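Local atomic coordinates of Tv2483 (Treponema vincentii, PDB entry 6DET), a protein that binds L-arginine with high selectivity as a solute-binding lipoprotein, and probably delivers it to an ABC transporter. Residues M115-A123 and F255-F266. Numbering follows the deposited sequence.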
ATOM      1  N   MET A 115      10.490  -8.626  -3.315  1.00 28.95           N
ATOM      2  CA  MET A 115       9.655  -7.517  -3.751  1.00 29.36           C
ATOM      3  C   MET A 115      10.001  -7.141  -5.189  1.00 30.40           C
ATOM      4  O   MET A 115      11.167  -7.210  -5.603  1.00 33.19           O
ATOM      5  CB  MET A 115       9.804  -6.330  -2.786  1.00 35.95           C
ATOM      6  CG  MET A 115       9.205  -6.686  -1.412  1.00 39.21           C
ATOM      7  SD  MET A 115       9.385  -5.480  -0.062  1.00 40.46           S
ATOM      8  CE  MET A 115      11.100  -5.729   0.321  1.00 43.03           C
ATOM      9  N   CYS A 116       8.983  -6.807  -5.975  0.62 28.59           N
ATOM     10  CA  CYS A 116       9.249  -6.490  -7.367  0.62 25.89           C
ATOM     11  C   CYS A 116       9.623  -5.018  -7.483  0.62 28.06           C
ATOM     12  O   CYS A 116       9.444  -4.232  -6.550  0.62 28.19           O
ATOM     13  CB  CYS A 116       8.048  -6.802  -8.246  0.62 32.87           C
ATOM     14  SG  CYS A 116       6.680  -5.656  -8.029  0.62 30.01           S
ATOM     15  N   THR A 117      10.147  -4.658  -8.648  1.00 26.69           N
ATOM     16  CA  THR A 117      10.635  -3.320  -8.865  1.00 28.19           C
ATOM     17  C   THR A 117       9.526  -2.323  -8.485  1.00 30.24           C
ATOM     18  O   THR A 117       8.363  -2.528  -8.851  1.00 29.41           O
ATOM     19  CB  THR A 117      11.085  -3.140 -10.307  1.00 38.08           C
ATOM     20  OG1 THR A 117      11.683  -1.837 -10.440  1.00 50.72           O
ATOM     21  CG2 THR A 117       9.926  -3.302 -11.242  1.00 39.95           C
ATOM     22  N   PRO A 118       9.842  -1.293  -7.715  1.00 29.75           N
ATOM     23  CA  PRO A 118       8.793  -0.380  -7.222  1.00 29.56           C
ATOM     24  C   PRO A 118       7.998   0.290  -8.329  1.00 27.35           C
ATOM     25  O   PRO A 118       8.518   0.619  -9.396  1.00 28.21           O
ATOM     26  CB  PRO A 118       9.588   0.648  -6.419  1.00 33.37           C
ATOM     27  CG  PRO A 118      10.757  -0.107  -5.920  1.00 38.40           C
ATOM     28  CD  PRO A 118      11.099  -1.134  -6.968  1.00 30.69           C
ATOM     29  N   TYR A 119       6.706   0.531  -8.050  1.00 26.95           N
ATOM     30  CA  TYR A 119       5.820   1.058  -9.071  1.00 25.64           C
ATOM     31  C   TYR A 119       5.219   2.415  -8.706  1.00 23.10           C
ATOM     32  O   TYR A 119       4.734   3.111  -9.612  1.00 28.58           O
ATOM     33  CB  TYR A 119       4.711   0.021  -9.398  1.00 27.42           C
ATOM     34  CG  TYR A 119       3.624  -0.147  -8.319  1.00 26.84           C
ATOM     35  CD1 TYR A 119       3.907  -0.799  -7.102  1.00 24.76           C
ATOM     36  CD2 TYR A 119       2.321   0.258  -8.559  1.00 29.40           C
ATOM     37  CE1 TYR A 119       2.908  -0.967  -6.116  1.00 27.49           C
ATOM     38  CE2 TYR A 119       1.312   0.096  -7.571  1.00 28.19           C
ATOM     39  CZ  TYR A 119       1.626  -0.512  -6.370  1.00 25.99           C
ATOM     40  OH  TYR A 119       0.637  -0.676  -5.408  1.00 29.38           O
ATOM     41  N   LEU A 120       5.279   2.826  -7.436  1.00 32.95           N
ATOM     42  CA  LEU A 120       4.833   4.150  -6.992  1.00 33.66           C
ATOM     43  C   LEU A 120       5.737   4.638  -5.876  1.00 38.58           C
ATOM     44  O   LEU A 120       6.297   3.826  -5.135  1.00 31.86           O
ATOM     45  CB  LEU A 120       3.394   4.146  -6.444  1.00 28.92           C
ATOM     46  CG  LEU A 120       2.229   3.921  -7.414  1.00 31.89           C
ATOM     47  CD1 LEU A 120       0.908   3.718  -6.673  1.00 27.66           C
ATOM     48  CD2 LEU A 120       2.169   5.117  -8.388  1.00 39.52           C
ATOM     49  N   GLN A 121       5.878   5.977  -5.761  1.00 27.87           N
ATOM     50  CA  GLN A 121       6.416   6.599  -4.561  1.00 29.60           C
ATOM     51  C   GLN A 121       5.285   6.873  -3.590  1.00 33.33           C
ATOM     52  O   GLN A 121       4.135   7.069  -3.987  1.00 35.89           O
ATOM     53  CB  GLN A 121       7.115   7.928  -4.863  1.00 28.57           C
ATOM     54  CG  GLN A 121       8.468   7.780  -5.432  1.00 34.07           C
ATOM     55  CD  GLN A 121       9.078   9.141  -5.612  1.00 39.58           C
ATOM     56  OE1 GLN A 121       8.637   9.893  -6.469  1.00 40.24           O
ATOM     57  NE2 GLN A 121      10.010   9.498  -4.745  1.00 40.59           N
ATOM     58  N   ASN A 122       5.618   6.869  -2.310  1.00 31.40           N
ATOM     59  CA  ASN A 122       4.649   7.201  -1.282  1.00 25.95           C
ATOM     60  C   ASN A 122       5.366   7.918  -0.154  1.00 29.11           C
ATOM     61  O   ASN A 122       6.600   7.920  -0.062  1.00 32.81           O
ATOM     62  CB  ASN A 122       3.947   5.948  -0.765  1.00 27.97           C
ATOM     63  CG  ASN A 122       2.971   6.260   0.338  1.00 33.48           C
ATOM     64  OD1 ASN A 122       1.992   6.997   0.121  1.00 30.52           O
ATOM     65  ND2 ASN A 122       3.232   5.715   1.531  1.00 29.12           N
ATOM     66  N   ALA A 123       4.570   8.564   0.688  1.00 30.41           N
ATOM     67  CA  ALA A 123       5.063   9.162   1.905  1.00 31.48           C
ATOM     68  C   ALA A 123       4.002   8.931   2.967  1.00 28.25           C
ATOM     69  O   ALA A 123       2.812   8.961   2.661  1.00 30.90           O
ATOM     70  CB  ALA A 123       5.301  10.651   1.745  1.00 35.89           C
ATOM     71  N   PHE A 255      -5.427   8.775 -10.616  1.00 33.42           N
ATOM     72  CA  PHE A 255      -4.733   9.834  -9.903  1.00 34.97           C
ATOM     73  C   PHE A 255      -4.792  11.186 -10.603  1.00 35.44           C
ATOM     74  O   PHE A 255      -4.442  12.184  -9.982  1.00 36.20           O
ATOM     75  CB  PHE A 255      -3.243   9.474  -9.707  1.00 33.88           C
ATOM     76  CG  PHE A 255      -3.002   8.238  -8.866  1.00 32.49           C
ATOM     77  CD1 PHE A 255      -3.262   8.241  -7.504  1.00 33.44           C
ATOM     78  CD2 PHE A 255      -2.498   7.080  -9.450  1.00 33.02           C
ATOM     79  CE1 PHE A 255      -3.061   7.089  -6.733  1.00 31.55           C
ATOM     80  CE2 PHE A 255      -2.257   5.946  -8.687  1.00 32.45           C
ATOM     81  CZ  PHE A 255      -2.556   5.947  -7.324  1.00 33.50           C
ATOM     82  N   GLY A 256      -5.180  11.244 -11.871  1.00 40.91           N
ATOM     83  CA  GLY A 256      -5.203  12.489 -12.612  1.00 44.92           C
ATOM     84  C   GLY A 256      -3.892  12.825 -13.309  1.00 39.43           C
ATOM     85  O   GLY A 256      -3.849  13.788 -14.087  1.00 40.99           O
ATOM     86  N   SER A 257      -2.833  12.075 -13.033  1.00 32.56           N
ATOM     87  CA  SER A 257      -1.533  12.207 -13.704  1.00 30.31           C
ATOM     88  C   SER A 257      -0.813  10.872 -13.661  1.00 36.40           C
ATOM     89  O   SER A 257      -1.244   9.925 -12.984  1.00 33.53           O
ATOM     90  CB  SER A 257      -0.682  13.297 -13.046  1.00 35.51           C
ATOM     91  OG  SER A 257      -0.252  12.873 -11.764  1.00 38.62           O
ATOM     92  N   ASN A 258       0.303  10.798 -14.396  1.00 30.81           N
ATOM     93  CA  ASN A 258       1.100   9.573 -14.468  1.00 26.99           C
ATOM     94  C   ASN A 258       2.103   9.572 -13.328  1.00 31.09           C
ATOM     95  O   ASN A 258       3.123  10.285 -13.377  1.00 31.43           O
ATOM     96  CB  ASN A 258       1.817   9.465 -15.810  1.00 30.38           C
ATOM     97  CG  ASN A 258       2.754   8.299 -15.855  1.00 31.41           C
ATOM     98  OD1 ASN A 258       2.641   7.363 -15.050  1.00 28.92           O
ATOM     99  ND2 ASN A 258       3.687   8.339 -16.790  1.00 31.41           N
ATOM    100  N   LEU A 259       1.843   8.725 -12.328  1.00 27.54           N
ATOM    101  CA  LEU A 259       2.707   8.573 -11.166  1.00 24.47           C
ATOM    102  C   LEU A 259       3.576   7.318 -11.241  1.00 23.78           C
ATOM    103  O   LEU A 259       4.291   7.015 -10.280  1.00 28.71           O
ATOM    104  CB  LEU A 259       1.877   8.532  -9.877  1.00 28.78           C
ATOM    105  CG  LEU A 259       0.987   9.723  -9.584  1.00 29.87           C
ATOM    106  CD1 LEU A 259       0.283   9.538  -8.243  1.00 30.24           C
ATOM    107  CD2 LEU A 259       1.795  11.030  -9.589  1.00 33.21           C
ATOM    108  N   SER A 260       3.527   6.576 -12.341  1.00 29.69           N
ATOM    109  CA  SER A 260       4.204   5.282 -12.387  1.00 29.67           C
ATOM    110  C   SER A 260       5.716   5.496 -12.417  1.00 27.70           C
ATOM    111  O   SER A 260       6.214   6.302 -13.212  1.00 25.99           O
ATOM    112  CB  SER A 260       3.769   4.494 -13.622  1.00 32.39           C
ATOM    113  OG  SER A 260       4.472   3.273 -13.689  1.00 30.44           O
ATOM    114  N   ILE A 261       6.451   4.775 -11.569  1.00 28.16           N
ATOM    115  CA  ILE A 261       7.911   4.864 -11.577  1.00 23.67           C
ATOM    116  C   ILE A 261       8.555   3.552 -12.000  1.00 24.84           C
ATOM    117  O   ILE A 261       9.704   3.286 -11.636  1.00 26.56           O
ATOM    118  CB  ILE A 261       8.464   5.328 -10.228  1.00 26.60           C
ATOM    119  CG1 ILE A 261       8.070   4.386  -9.109  1.00 30.18           C
ATOM    120  CG2 ILE A 261       7.981   6.768  -9.948  1.00 25.74           C
ATOM    121  CD1 ILE A 261       8.932   4.538  -7.903  1.00 28.30           C
ATOM    122  N   LEU A 262       7.827   2.712 -12.741  1.00 27.80           N
ATOM    123  CA  LEU A 262       8.345   1.403 -13.105  1.00 28.00           C
ATOM    124  C   LEU A 262       9.509   1.452 -14.079  1.00 30.08           C
ATOM    125  O   LEU A 262      10.116   0.395 -14.322  1.00 27.41           O
ATOM    126  CB  LEU A 262       7.226   0.559 -13.707  1.00 29.43           C
ATOM    127  CG  LEU A 262       6.307  -0.133 -12.681  1.00 24.02           C
ATOM    128  CD1 LEU A 262       5.011  -0.590 -13.338  1.00 28.51           C
ATOM    129  CD2 LEU A 262       6.965  -1.370 -12.006  1.00 26.61           C
ATOM    130  N   ASN A 263       9.816   2.614 -14.669  1.00 26.10           N
ATOM    131  CA  ASN A 263      11.013   2.724 -15.500  1.00 27.52           C
ATOM    132  C   ASN A 263      12.231   3.193 -14.709  1.00 30.19           C
ATOM    133  O   ASN A 263      13.302   3.390 -15.293  1.00 31.67           O
ATOM    134  CB  ASN A 263      10.752   3.624 -16.720  1.00 27.07           C
ATOM    135  CG  ASN A 263      10.567   5.109 -16.361  1.00 30.65           C
ATOM    136  OD1 ASN A 263      10.158   5.425 -15.248  1.00 30.08           O
ATOM    137  ND2 ASN A 263      10.839   6.007 -17.316  1.00 33.41           N
ATOM    138  N   VAL A 264      12.103   3.336 -13.392  1.00 25.22           N
ATOM    139  CA  VAL A 264      13.246   3.618 -12.532  1.00 26.95           C
ATOM    140  C   VAL A 264      13.952   2.306 -12.228  1.00 32.90           C
ATOM    141  O   VAL A 264      13.302   1.300 -11.901  1.00 33.35           O
ATOM    142  CB  VAL A 264      12.798   4.312 -11.230  1.00 25.94           C
ATOM    143  CG1 VAL A 264      14.001   4.469 -10.290  1.00 29.07           C
ATOM    144  CG2 VAL A 264      12.121   5.663 -11.546  1.00 27.19           C
ATOM    145  N   ARG A 265      15.276   2.318 -12.342  1.00 32.77           N
ATOM    146  CA  ARG A 265      16.102   1.156 -12.043  1.00 35.62           C
ATOM    147  C   ARG A 265      16.602   1.225 -10.606  1.00 45.05           C
ATOM    148  O   ARG A 265      17.221   2.222 -10.190  1.00 38.68           O
ATOM    149  CB  ARG A 265      17.279   1.066 -13.003  1.00 40.53           C
ATOM    150  CG  ARG A 265      16.934   0.828 -14.451  1.00 51.94           C
ATOM    151  CD  ARG A 265      18.248   0.690 -15.279  1.00 82.96           C
ATOM    152  NE  ARG A 265      19.000   1.948 -15.461  1.00130.61           N
ATOM    153  CZ  ARG A 265      20.135   2.280 -14.835  1.00170.86           C
ATOM    154  NH1 ARG A 265      20.700   1.469 -13.952  1.00257.03           N
ATOM    155  NH2 ARG A 265      20.718   3.444 -15.100  1.00100.47           N
ATOM    156  N   PHE A 266      16.331   0.163  -9.858  1.00 44.12           N
ATOM    157  CA  PHE A 266      16.773   0.020  -8.487  1.00 46.79           C
ATOM    158  C   PHE A 266      17.850  -1.027  -8.419  1.00 58.65           C
ATOM    159  O   PHE A 266      18.700  -0.984  -7.532  1.00 63.08           O
ATOM    160  CB  PHE A 266      15.594  -0.360  -7.593  1.00 44.82           C
ATOM    161  CG  PHE A 266      14.611   0.747  -7.410  1.00 46.90           C
ATOM    162  CD1 PHE A 266      14.687   1.592  -6.312  1.00 44.66           C
ATOM    163  CD2 PHE A 266      13.624   0.962  -8.350  1.00 40.88           C
ATOM    164  CE1 PHE A 266      13.779   2.617  -6.158  1.00 44.27           C
ATOM    165  CE2 PHE A 266      12.727   1.986  -8.213  1.00 39.20           C
ATOM    166  CZ  PHE A 266      12.794   2.814  -7.107  1.00 39.69           C
ATOM    167  OXT PHE A 266      17.890  -1.912  -9.277  1.00 58.08           O
TER
HETATM  168  O   HOH W   1      14.782  -2.038 -10.812  1.00 47.37           O
HETATM  169  O   HOH W   2       2.980   2.171 -11.472  1.00 26.26           O
HETATM  170  O   HOH W   3       4.887   7.790  -7.733  1.00 29.43           O
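Ile261 lies against the backbone of Tyr119 and Leu120, where the C-terminal tail runs antiparallel beside the lead-in to strand 120-129. From CB its longer branch takes the position between backbone N and carbonyl carbon (chi1 59°), which sets CG1 against the carbonyl group of Tyr119, 3.5 Å from Tyr119 C and 3.6 Å from Leu120 N. The tip, CD1, runs on over the carbonyl of Leu120 and reaches CG of Gln121 on one flank and CB of Pro118 on the other. The same residue's backbone supplies the direct hydrogen bond of the contact: Ile261 N to Tyr119 O, 3.1 Å and nearly straight at 169°, with the donor well above the carbonyl plane. Water 2 also donates to Tyr119 O and to Ser260 OG, which is further bonded to Asn242.

Leu262 packs its CG on Tyr119 CB and its CD2 on Thr117 CG2. Farther along, Pro118 lays its ring on one face of Phe266, CG 3.8 Å from the ring centroid in a CH-pi contact, while Tyr218 meets the same phenyl ring edge-to-face. Water 1 joins Thr117 OG1 to Phe266 N. Toward helix 246-255, Leu120 CD2 sits 3.7 Å from Leu259 CB, and water 3 links Gln121 N to Leu259 O.

The chain end lies beside the lead-in to a strand that pairs in both lobes, Tyr119's side chain about 9 Å from the bound arginine. Apolar groups of Ile261, Leu262 and Phe266 make most of this contact, while Tyr119 O, Gln121 N and Leu259 O are met by a direct bond or water.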